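Local coordinates for DNA methyltransferase (Nicotiana tabacum, PDB 4ONQ), which probably methylates cytosine at C5 in DNA, using S-adenosyl-L-methionine as methyl donor, as a plant DRM-type enzyme whose catalytic domain is present here, at residues P18-P23 against S70-A75; T215-L220 against Y248-P253. The protein carries 5 engineered substitutions. All coordinates share one frame; numbering follows the deposited sequence.

Contact 1 (P18-P23 against S70-A75)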
loop_
_atom_site.group_PDB
_atom_site.type_symbol
_atom_site.label_atom_id
_atom_site.label_comp_id
_atom_site.label_asym_id
_atom_site.label_seq_id
_atom_site.Cartn_x
_atom_site.Cartn_y
_atom_site.Cartn_z
ATOM N N PRO A 18 9.266 2.584 12.724
ATOM C CA PRO A 18 10.676 2.293 12.997
ATOM C C PRO A 18 11.562 3.527 13.132
ATOM O O PRO A 18 12.547 3.510 13.868
ATOM C CB PRO A 18 11.102 1.486 11.765
ATOM C CG PRO A 18 10.199 1.937 10.698
ATOM C CD PRO A 18 8.878 2.132 11.379
ATOM N N THR A 19 11.210 4.607 12.478
ATOM C CA THR A 19 12.055 5.770 12.395
ATOM C C THR A 19 11.876 6.800 13.503
ATOM O O THR A 19 12.522 7.807 13.528
ATOM C CB THR A 19 11.701 6.472 11.108
ATOM O OG1 THR A 19 12.152 7.812 11.178
ATOM C CG2 THR A 19 10.225 6.477 10.984
ATOM N N GLU A 20 10.955 6.562 14.397
ATOM C CA GLU A 20 10.752 7.516 15.429
ATOM C C GLU A 20 10.634 6.808 16.719
ATOM O O GLU A 20 10.515 5.605 16.759
ATOM C CB GLU A 20 9.473 8.268 15.196
ATOM C CG GLU A 20 9.392 8.843 13.862
ATOM C CD GLU A 20 9.742 10.265 13.837
ATOM O OE1 GLU A 20 9.507 10.930 14.849
ATOM O OE2 GLU A 20 10.244 10.727 12.807
ATOM N N PRO A 21 10.650 7.572 17.794
ATOM C CA PRO A 21 10.555 6.981 19.117
ATOM C C PRO A 21 9.181 6.456 19.341
ATOM O O PRO A 21 8.235 7.109 18.969
ATOM C CB PRO A 21 10.739 8.185 20.008
ATOM C CG PRO A 21 10.107 9.265 19.246
ATOM C CD PRO A 21 10.661 9.035 17.888
ATOM N N LEU A 22 9.088 5.313 19.985
ATOM C CA LEU A 22 7.837 4.616 20.216
ATOM C C LEU A 22 6.908 5.545 20.968
ATOM O O LEU A 22 7.361 6.333 21.796
ATOM C CB LEU A 22 8.063 3.327 21.008
ATOM C CG LEU A 22 8.543 2.140 20.174
ATOM C CD1 LEU A 22 8.229 0.831 20.877
ATOM C CD2 LEU A 22 7.913 2.178 18.789
ATOM N N PRO A 23 5.615 5.494 20.703
ATOM C CA PRO A 23 4.816 6.395 21.501
ATOM C C PRO A 23 4.824 5.915 22.927
ATOM O O PRO A 23 5.405 4.889 23.221
ATOM C CB PRO A 23 3.427 6.255 20.893
ATOM C CG PRO A 23 3.412 5.016 20.215
ATOM C CD PRO A 23 4.793 4.703 19.791
ATOM N N SER A 70 2.425 6.678 5.508
ATOM C CA SER A 70 3.557 5.964 4.928
ATOM C C SER A 70 4.766 6.863 4.727
ATOM O O SER A 70 5.811 6.406 4.268
ATOM C CB SER A 70 3.165 5.292 3.613
ATOM O OG SER A 70 2.302 4.201 3.852
ATOM N N LYS A 71 4.658 8.093 5.146
ATOM C CA LYS A 71 5.749 8.998 5.030
ATOM C C LYS A 71 6.816 8.650 5.994
ATOM O O LYS A 71 7.915 9.101 5.904
ATOM C CB LYS A 71 5.276 10.387 5.306
ATOM C CG LYS A 71 5.212 10.759 6.733
ATOM C CD LYS A 71 4.572 12.088 6.870
ATOM C CE LYS A 71 4.648 12.659 8.238
ATOM N NZ LYS A 71 3.952 13.942 8.291
ATOM N N TYR A 72 6.477 7.803 6.924
ATOM C CA TYR A 72 7.442 7.272 7.875
ATOM C C TYR A 72 8.129 6.024 7.334
ATOM O O TYR A 72 8.944 5.409 8.019
ATOM C CB TYR A 72 6.757 6.978 9.208
ATOM C CG TYR A 72 6.238 8.226 9.880
ATOM C CD1 TYR A 72 7.113 9.168 10.395
ATOM C CD2 TYR A 72 4.875 8.467 9.993
ATOM C CE1 TYR A 72 6.650 10.315 11.006
ATOM C CE2 TYR A 72 4.401 9.612 10.598
ATOM C CZ TYR A 72 5.294 10.530 11.105
ATOM O OH TYR A 72 4.836 11.673 11.716
ATOM N N PHE A 73 7.806 5.660 6.097
ATOM C CA PHE A 73 8.376 4.463 5.494
ATOM C C PHE A 73 8.999 4.721 4.128
ATOM O O PHE A 73 9.774 3.903 3.628
ATOM C CB PHE A 73 7.327 3.356 5.411
ATOM C CG PHE A 73 6.841 2.888 6.753
ATOM C CD1 PHE A 73 7.413 1.786 7.363
ATOM C CD2 PHE A 73 5.824 3.561 7.413
ATOM C CE1 PHE A 73 6.971 1.353 8.598
ATOM C CE2 PHE A 73 5.384 3.136 8.648
ATOM C CZ PHE A 73 5.957 2.029 9.239
ATOM N N CYS A 74 8.669 5.864 3.536
ATOM C CA CYS A 74 9.173 6.212 2.213
ATOM C C CYS A 74 9.040 7.706 1.998
ATOM O O CYS A 74 8.641 8.433 2.903
ATOM C CB CYS A 74 8.411 5.463 1.120
ATOM S SG CYS A 74 6.658 5.896 1.036
ATOM N N ALA A 75 9.373 8.159 0.795
ATOM C CA ALA A 75 9.392 9.583 0.500
ATOM C C ALA A 75 8.042 10.118 0.015
ATOM O O ALA A 75 7.952 11.253 -0.444
ATOM C CB ALA A 75 10.479 9.892 -0.505
#
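Pro18, Thr19 and Glu20 lie against Tyr72 and Phe73 in a surface contact made by van der Waals packing between a loop and a short 3-10 turn with the residue that follows it. The first belongs to the long N-terminal lead into strand 39-45, and the second follows strand 66-69. The closest apolar approach brings Pro18 CD to 3.5 Å from Phe73 CE1. The two side chains cross at about a right angle, Pro18 CD approaching the phenyl ring obliquely and touching it at CE1 and CZ. A proline suits this place because its compact, closed ring offers CG and CD as carbon surface without needing a polar partner. Phe73 is buried, and its other neighbours include Val17 and residues of helix 213-220.

The 3-10 turn 70-72, closed by the bond from Phe73 N to Ser70 O (2.8 Å), helps carry the chain from strand 66-69 to its antiparallel neighbour 79-84, at one margin of the mixed sheet of this class I, Rossmann-like methyltransferase domain. Thr19 sits over that turn. With OG1 anti to the backbone N (chi1 161°), its CG2 takes the crowded position between N and the carbonyl carbon, and this methyl rests 3.4 Å from Tyr72 O and 3.9 Å from Tyr72 CB. A beta-branched residue serves here because its methyl branch can lie against the turn.

Glu20 comes to the edge of the Tyr72 ring. Its chain bends at chi2, and OE2 lies near the ring plane, 4.0 Å from Tyr72 CE1, with carboxylate and ring planes 66° apart. Such an edge presents weakly positive C-H groups, so the approach is probably mildly favourable. Over one face of the same ring sits Lys71 CG, 4.0 Å above its centre, the aliphatic part of the lysine packing on the tyrosine.

Contact 2 (T215-L220 against Y248-P253)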
loop_
_atom_site.group_PDB
_atom_site.type_symbol
_atom_site.label_atom_id
_atom_site.label_comp_id
_atom_site.label_asym_id
_atom_site.label_seq_id
_atom_site.Cartn_x
_atom_site.Cartn_y
_atom_site.Cartn_z
ATOM N N THR A 215 5.394 -0.303 4.648
ATOM C CA THR A 215 4.453 -0.102 5.749
ATOM C C THR A 215 3.783 -1.426 6.136
ATOM O O THR A 215 3.841 -1.892 7.296
ATOM C CB THR A 215 3.354 0.927 5.335
ATOM O OG1 THR A 215 3.969 2.099 4.786
ATOM C CG2 THR A 215 2.489 1.330 6.518
ATOM N N VAL A 216 3.151 -2.034 5.140
ATOM C CA VAL A 216 2.475 -3.305 5.324
ATOM C C VAL A 216 3.433 -4.367 5.860
ATOM O O VAL A 216 3.080 -5.133 6.754
ATOM C CB VAL A 216 1.853 -3.789 4.013
ATOM C CG1 VAL A 216 1.254 -5.175 4.191
ATOM C CG2 VAL A 216 0.804 -2.798 3.537
ATOM N N ALA A 217 4.648 -4.398 5.328
ATOM C CA ALA A 217 5.628 -5.391 5.753
ATOM C C ALA A 217 6.014 -5.157 7.202
ATOM O O ALA A 217 6.229 -6.109 7.953
ATOM C CB ALA A 217 6.856 -5.353 4.869
ATOM N N TYR A 218 6.109 -3.888 7.589
ATOM C CA TYR A 218 6.377 -3.560 8.983
ATOM C C TYR A 218 5.299 -4.155 9.874
ATOM O O TYR A 218 5.600 -4.691 10.939
ATOM C CB TYR A 218 6.465 -2.051 9.196
ATOM C CG TYR A 218 6.776 -1.645 10.623
ATOM C CD1 TYR A 218 8.041 -1.845 11.168
ATOM C CD2 TYR A 218 5.810 -1.044 11.419
ATOM C CE1 TYR A 218 8.330 -1.463 12.467
ATOM C CE2 TYR A 218 6.089 -0.662 12.717
ATOM C CZ TYR A 218 7.348 -0.873 13.236
ATOM O OH TYR A 218 7.619 -0.490 14.531
ATOM N N HIS A 219 4.042 -4.078 9.442
ATOM C CA HIS A 219 2.989 -4.710 10.247
ATOM C C HIS A 219 3.002 -6.250 10.226
ATOM O O HIS A 219 2.791 -6.889 11.257
ATOM C CB HIS A 219 1.610 -4.165 9.884
ATOM C CG HIS A 219 1.496 -2.683 10.046
ATOM N ND1 HIS A 219 0.588 -1.923 9.340
ATOM C CD2 HIS A 219 2.189 -1.816 10.823
ATOM C CE1 HIS A 219 0.723 -0.654 9.679
ATOM N NE2 HIS A 219 1.686 -0.562 10.578
ATOM N N LEU A 220 3.259 -6.842 9.062
ATOM C CA LEU A 220 3.201 -8.296 8.913
ATOM C C LEU A 220 4.448 -9.001 9.436
ATOM O O LEU A 220 4.476 -10.225 9.520
ATOM C CB LEU A 220 2.990 -8.682 7.445
ATOM C CG LEU A 220 1.710 -8.206 6.756
ATOM C CD1 LEU A 220 1.667 -8.650 5.289
ATOM C CD2 LEU A 220 0.491 -8.714 7.498
ATOM N N TYR A 248 6.927 -11.707 1.021
ATOM C CA TYR A 248 8.107 -12.224 0.341
ATOM C C TYR A 248 9.371 -11.492 0.773
ATOM O O TYR A 248 10.408 -12.110 1.006
ATOM C CB TYR A 248 7.935 -12.147 -1.170
ATOM C CG TYR A 248 9.195 -12.441 -1.948
ATOM C CD1 TYR A 248 9.634 -13.745 -2.128
ATOM C CD2 TYR A 248 9.943 -11.411 -2.509
ATOM C CE1 TYR A 248 10.785 -14.019 -2.847
ATOM C CE2 TYR A 248 11.090 -11.673 -3.232
ATOM C CZ TYR A 248 11.505 -12.981 -3.400
ATOM O OH TYR A 248 12.651 -13.248 -4.115
ATOM N N ARG A 249 9.288 -10.174 0.891
ATOM C CA ARG A 249 10.460 -9.393 1.268
ATOM C C ARG A 249 10.816 -9.634 2.728
ATOM O O ARG A 249 11.958 -9.435 3.142
ATOM C CB ARG A 249 10.227 -7.909 0.995
ATOM C CG ARG A 249 10.072 -7.603 -0.483
ATOM C CD ARG A 249 9.992 -6.120 -0.747
ATOM N NE ARG A 249 11.201 -5.422 -0.311
ATOM C CZ ARG A 249 11.287 -4.102 -0.188
ATOM N NH1 ARG A 249 10.234 -3.337 -0.464
ATOM N NH2 ARG A 249 12.423 -3.553 0.218
ATOM N N LEU A 250 9.825 -10.079 3.495
ATOM C CA LEU A 250 10.003 -10.394 4.903
ATOM C C LEU A 250 10.691 -11.743 5.060
ATOM O O LEU A 250 11.141 -12.102 6.147
ATOM C CB LEU A 250 8.651 -10.418 5.616
ATOM C CG LEU A 250 8.039 -9.065 5.976
ATOM C CD1 LEU A 250 6.607 -9.221 6.460
ATOM C CD2 LEU A 250 8.879 -8.392 7.028
ATOM N N GLY A 251 10.771 -12.493 3.967
ATOM C CA GLY A 251 11.376 -13.808 4.010
ATOM C C GLY A 251 10.425 -14.838 4.587
ATOM O O GLY A 251 10.841 -15.912 5.013
ATOM N N ILE A 252 9.141 -14.501 4.607
ATOM C CA ILE A 252 8.116 -15.435 5.040
ATOM C C ILE A 252 7.699 -16.312 3.866
ATOM O O ILE A 252 7.207 -15.813 2.861
ATOM C CB ILE A 252 6.889 -14.698 5.585
ATOM C CG1 ILE A 252 7.299 -13.787 6.749
ATOM C CG2 ILE A 252 5.832 -15.693 6.013
ATOM C CD1 ILE A 252 6.169 -12.921 7.290
ATOM N N PRO A 253 7.896 -17.599 3.971
ATOM C CA PRO A 253 7.614 -18.453 2.842
ATOM C C PRO A 253 6.139 -18.496 2.554
ATOM O O PRO A 253 5.342 -18.476 3.447
ATOM C CB PRO A 253 8.140 -19.811 3.279
ATOM C CG PRO A 253 8.738 -19.614 4.583
ATOM C CD PRO A 253 8.230 -18.370 5.161
#
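Leu250, Ala217 and Leu220 form a buried apolar joint between helix 213-220 and the Schellman motif that ends helix 242-249. That helix is the crossover of a beta-alpha-beta unit joining the parallel strands 231-236 and 254-260 of the Rossmann-like sheet. Gly251 supplies the positive phi (79°) that the motif needs, a value glycine adopts easily, and its N bonds to Tyr248 O at 3.0 Å.

The turn leaves Leu250 facing helix 213-220. With CG beside the backbone N and anti to the carbonyl carbon (chi1 -78°), its forked end straddles the carbonyl oxygen of Ala217: CD1 lies 3.5 Å and CD2 3.6 Å from Ala217 O. Ala217 suits its place because its lone methyl lets the leucine come close to the helix backbone, CB standing 4.1 Å from Leu250 CG. Leu220, one turn further on, adds its CB at 3.8 Å from Leu250 CD1. An alanine in place of Leu250 would remove CG and both methyls and would probably leave a gap beside Ala217 and Leu220, weakening the hold between the two helices. Past the glycine, Ile252 also contributes, its CD1 lying 3.9 Å from Leu220 O.

In the fold
Contact 1 is a surface patch between loops near the margin of the sheet, whereas contact 2 lies in the interior, where every touching residue is buried. Their chemistry follows: contact 1 mixes a proline ring, a threonine methyl, aromatic rings and a carboxylate, while contact 2 is built from aliphatic side chains meeting helix backbone. Helix 213-220 joins the two. From one side Tyr218 packs on Pro18 and Phe73, and Thr215 OG1 and Ser70 OG are probably hydrogen-bonded to each other; Ala217 and Leu220 serve 248-253. Contact 1 is thus tied to the helix, and contact 2 connects that helix to the beta-alpha-beta unit, with sinefungin about 10 Å from the Leu220 side chain.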